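Local atomic coordinates of putative glycosylhydrolase (Parabacteroides distasonis, PDB entry 3S5Q), a protein that probably hydrolyses glycosidic bonds, as a member of the 3-keto-disaccharide hydrolase family with a concanavalin A-like fold. Residues 89-93 / 181-187. Sequence-based numbering, arbitrary orientation.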
ATOM      1  N   ILE A  89       5.425  12.598  -3.656  1.00 23.26           N
ATOM      2  CA  ILE A  89       4.287  12.909  -2.789  1.00 22.66           C
ATOM      3  C   ILE A  89       3.088  13.489  -3.580  1.00 21.64           C
ATOM      4  O   ILE A  89       2.002  12.977  -3.461  1.00 21.15           O
ATOM      5  CB  ILE A  89       4.696  13.773  -1.579  1.00 23.75           C
ATOM      6  CG1 ILE A  89       5.505  12.908  -0.592  1.00 24.82           C
ATOM      7  CG2 ILE A  89       3.419  14.385  -0.892  1.00 22.31           C
ATOM      8  CD1 ILE A  89       6.352  13.729   0.437  1.00 27.62           C
ATOM      9  N   PRO A  90       3.289  14.550  -4.370  1.00 22.24           N
ATOM     10  CA  PRO A  90       2.201  15.104  -5.163  1.00 22.10           C
ATOM     11  C   PRO A  90       2.021  14.419  -6.505  1.00 22.51           C
ATOM     12  O   PRO A  90       1.182  14.875  -7.283  1.00 24.38           O
ATOM     13  CB  PRO A  90       2.668  16.535  -5.404  1.00 23.55           C
ATOM     14  CG  PRO A  90       4.152  16.401  -5.409  1.00 22.67           C
ATOM     15  CD  PRO A  90       4.441  15.463  -4.355  1.00 23.08           C
ATOM     16  N   SER A  91       2.782  13.361  -6.771  1.00 21.36           N
ATOM     17  CA  SER A  91       2.808  12.750  -8.077  1.00 21.67           C
ATOM     18  C   SER A  91       2.421  11.291  -7.998  1.00 21.54           C
ATOM     19  O   SER A  91       2.868  10.499  -8.826  1.00 20.43           O
ATOM     20  CB  SER A  91       4.212  12.843  -8.684  1.00 21.99           C
ATOM     21  OG  SER A  91       4.777  14.126  -8.525  1.00 22.86           O
ATOM     22  N   SER A  92       1.630  10.922  -6.988  1.00 21.18           N
ATOM     23  CA  SER A  92       1.233   9.540  -6.825  1.00 21.15           C
ATOM     24  C   SER A  92       0.019   9.431  -5.923  1.00 21.38           C
ATOM     25  O   SER A  92      -0.448  10.433  -5.342  1.00 21.20           O
ATOM     26  CB  SER A  92       2.405   8.735  -6.255  1.00 21.66           C
ATOM     27  OG  SER A  92       2.675   9.199  -4.960  1.00 22.22           O
ATOM     28  N   ILE A  93      -0.490   8.205  -5.832  1.00 20.47           N
ATOM     29  CA  ILE A  93      -1.542   7.864  -4.901  1.00 20.34           C
ATOM     30  C   ILE A  93      -1.002   6.813  -3.883  1.00 19.57           C
ATOM     31  O   ILE A  93      -0.493   5.744  -4.256  1.00 19.98           O
ATOM     32  CB  ILE A  93      -2.794   7.357  -5.609  1.00 20.32           C
ATOM     33  CG1 ILE A  93      -3.260   8.421  -6.640  1.00 20.25           C
ATOM     34  CG2 ILE A  93      -3.859   7.031  -4.527  1.00 21.51           C
ATOM     35  CD1 ILE A  93      -4.472   8.024  -7.451  1.00 21.15           C
ATOM     36  N   PRO A 181      -1.957  18.212  -3.369  1.00 21.28           N
ATOM     37  CA  PRO A 181      -2.817  19.266  -3.937  1.00 21.51           C
ATOM     38  C   PRO A 181      -3.505  18.921  -5.262  1.00 21.62           C
ATOM     39  O   PRO A 181      -4.369  19.674  -5.693  1.00 22.49           O
ATOM     40  CB  PRO A 181      -1.847  20.470  -4.113  1.00 22.54           C
ATOM     41  CG  PRO A 181      -0.472  19.869  -4.212  1.00 24.30           C
ATOM     42  CD  PRO A 181      -0.522  18.563  -3.429  1.00 21.96           C
ATOM     43  N   ILE A 182      -3.116  17.831  -5.925  1.00 21.04           N
ATOM     44  CA  ILE A 182      -3.617  17.590  -7.261  1.00 21.56           C
ATOM     45  C   ILE A 182      -4.950  16.881  -7.173  1.00 20.90           C
ATOM     46  O   ILE A 182      -5.032  15.869  -6.505  1.00 20.12           O
ATOM     47  CB  ILE A 182      -2.645  16.738  -8.119  1.00 22.72           C
ATOM     48  CG1 ILE A 182      -1.185  17.234  -7.959  1.00 24.11           C
ATOM     49  CG2 ILE A 182      -3.143  16.711  -9.604  1.00 23.76           C
ATOM     50  CD1 ILE A 182      -0.983  18.676  -8.267  1.00 26.34           C
ATOM     51  N   PRO A 183      -5.998  17.392  -7.871  1.00 19.80           N
ATOM     52  CA  PRO A 183      -7.293  16.742  -7.821  1.00 19.88           C
ATOM     53  C   PRO A 183      -7.100  15.306  -8.284  1.00 19.95           C
ATOM     54  O   PRO A 183      -6.492  15.080  -9.322  1.00 19.29           O
ATOM     55  CB  PRO A 183      -8.144  17.558  -8.818  1.00 20.36           C
ATOM     56  CG  PRO A 183      -7.519  18.848  -8.850  1.00 20.36           C
ATOM     57  CD  PRO A 183      -6.043  18.598  -8.696  1.00 21.18           C
ATOM     58  N   TYR A 184      -7.507  14.333  -7.483  1.00 19.96           N
ATOM     59  CA  TYR A 184      -7.238  12.957  -7.888  1.00 20.64           C
ATOM     60  C   TYR A 184      -8.013  12.545  -9.124  1.00 21.11           C
ATOM     61  O   TYR A 184      -7.610  11.571  -9.780  1.00 23.56           O
ATOM     62  CB  TYR A 184      -7.493  11.988  -6.760  1.00 19.45           C
ATOM     63  CG  TYR A 184      -6.341  11.798  -5.822  1.00 20.77           C
ATOM     64  CD1 TYR A 184      -5.256  12.684  -5.778  1.00 21.05           C
ATOM     65  CD2 TYR A 184      -6.352  10.728  -4.938  1.00 19.78           C
ATOM     66  CE1 TYR A 184      -4.202  12.476  -4.875  1.00 21.26           C
ATOM     67  CE2 TYR A 184      -5.299  10.512  -4.042  1.00 22.59           C
ATOM     68  CZ  TYR A 184      -4.245  11.391  -4.014  1.00 23.37           C
ATOM     69  OH  TYR A 184      -3.252  11.142  -3.111  1.00 24.71           O
ATOM     70  N   ALA A 185      -9.071  13.290  -9.491  1.00 21.58           N
ATOM     71  CA  ALA A 185      -9.748  13.087 -10.812  1.00 21.29           C
ATOM     72  C   ALA A 185      -8.834  13.367 -11.996  1.00 20.56           C
ATOM     73  O   ALA A 185      -9.070  12.858 -13.104  1.00 19.67           O
ATOM     74  CB  ALA A 185     -11.043  13.938 -10.931  1.00 20.70           C
ATOM     75  N   ASN A 186      -7.793  14.170 -11.765  1.00 20.57           N
ATOM     76  CA  ASN A 186      -6.831  14.558 -12.824  1.00 21.11           C
ATOM     77  C   ASN A 186      -5.486  13.783 -12.850  1.00 20.88           C
ATOM     78  O   ASN A 186      -4.584  14.072 -13.663  1.00 20.94           O
ATOM     79  CB  ASN A 186      -6.570  16.060 -12.700  1.00 22.18           C
ATOM     80  CG  ASN A 186      -7.826  16.914 -12.992  1.00 24.44           C
ATOM     81  OD1 ASN A 186      -8.836  16.415 -13.510  1.00 28.18           O
ATOM     82  ND2 ASN A 186      -7.743  18.211 -12.696  1.00 28.38           N
HETATM   83  N   MSE A 187      -5.340  12.830 -11.924  1.00 20.64           N
HETATM   84  CA  MSE A 187      -4.157  11.999 -11.779  1.00 20.06           C
HETATM   85  C   MSE A 187      -4.124  10.921 -12.866  1.00 20.68           C
HETATM   86  O   MSE A 187      -5.118  10.215 -13.050  1.00 20.99           O
HETATM   87  CB  MSE A 187      -4.167  11.335 -10.401  1.00 19.76           C
HETATM   88  CG  MSE A 187      -4.014  12.325  -9.201  1.00 19.86           C
HETATM   89 SE   MSE A 187      -2.299  13.183  -9.161  0.75 20.65          SE
HETATM   90  CE  MSE A 187      -1.234  11.878  -8.352  1.00 21.85           C
TER
HETATM   91  O   HOH W   1      -0.686  12.996  -4.527  1.00 22.86           O
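One face of the Y184 phenol ring is overlaid by I93: CG1 sits 4.1 Å from the centroid of the Y184 ring and 19° off its normal, a CH-pi contact displaced toward the rim. I93 CG2 adds a second touch at Y184 CE2, 3.8 Å away, and the two side chains run past each other in opposite directions. S92 O approaches the phenol end obliquely, 3.7 Å from Y184 OH, while H120 stacks its ring with that of Y184. The contact belongs to a concanavalin A-like beta-sandwich. Segment 89-93 leads into strand 93-98, an outermost strand of the five-stranded sheet, and 181-187 lies in the loop ahead of strand 192-195. I93 is already tied to the sheet through backbone bonding with I80, and it also packs on I117 and L161.

A water bridges the two segments, donating to I89 O at 2.9 Å and to S92 O at 2.7 Å and accepting a weak bond from Y184 OH. It thus links two carbonyls of 89-93 to the phenol of 181-187. Within 181-187 a beta turn, closed by N186 N to P183 O, has Y184 and A185 at its centre and leads on to M187. This selenomethionine reaches across to the backbone of S91 and S92: its chain bends at chi2 (-66°) and again at chi3 (-81°), which brings the methyl CE to 3.3 Å from S92 N. The S92 hydroxyl is hydrogen-bonded to W88 O, within its own loop. Toward the more exposed side the prolines meet loosely, P90 CB lying 4.3 Å from P181 CD. Alongside them, I182 points its CB toward 89-93, and its CG1 lies 3.4 Å from P90 O.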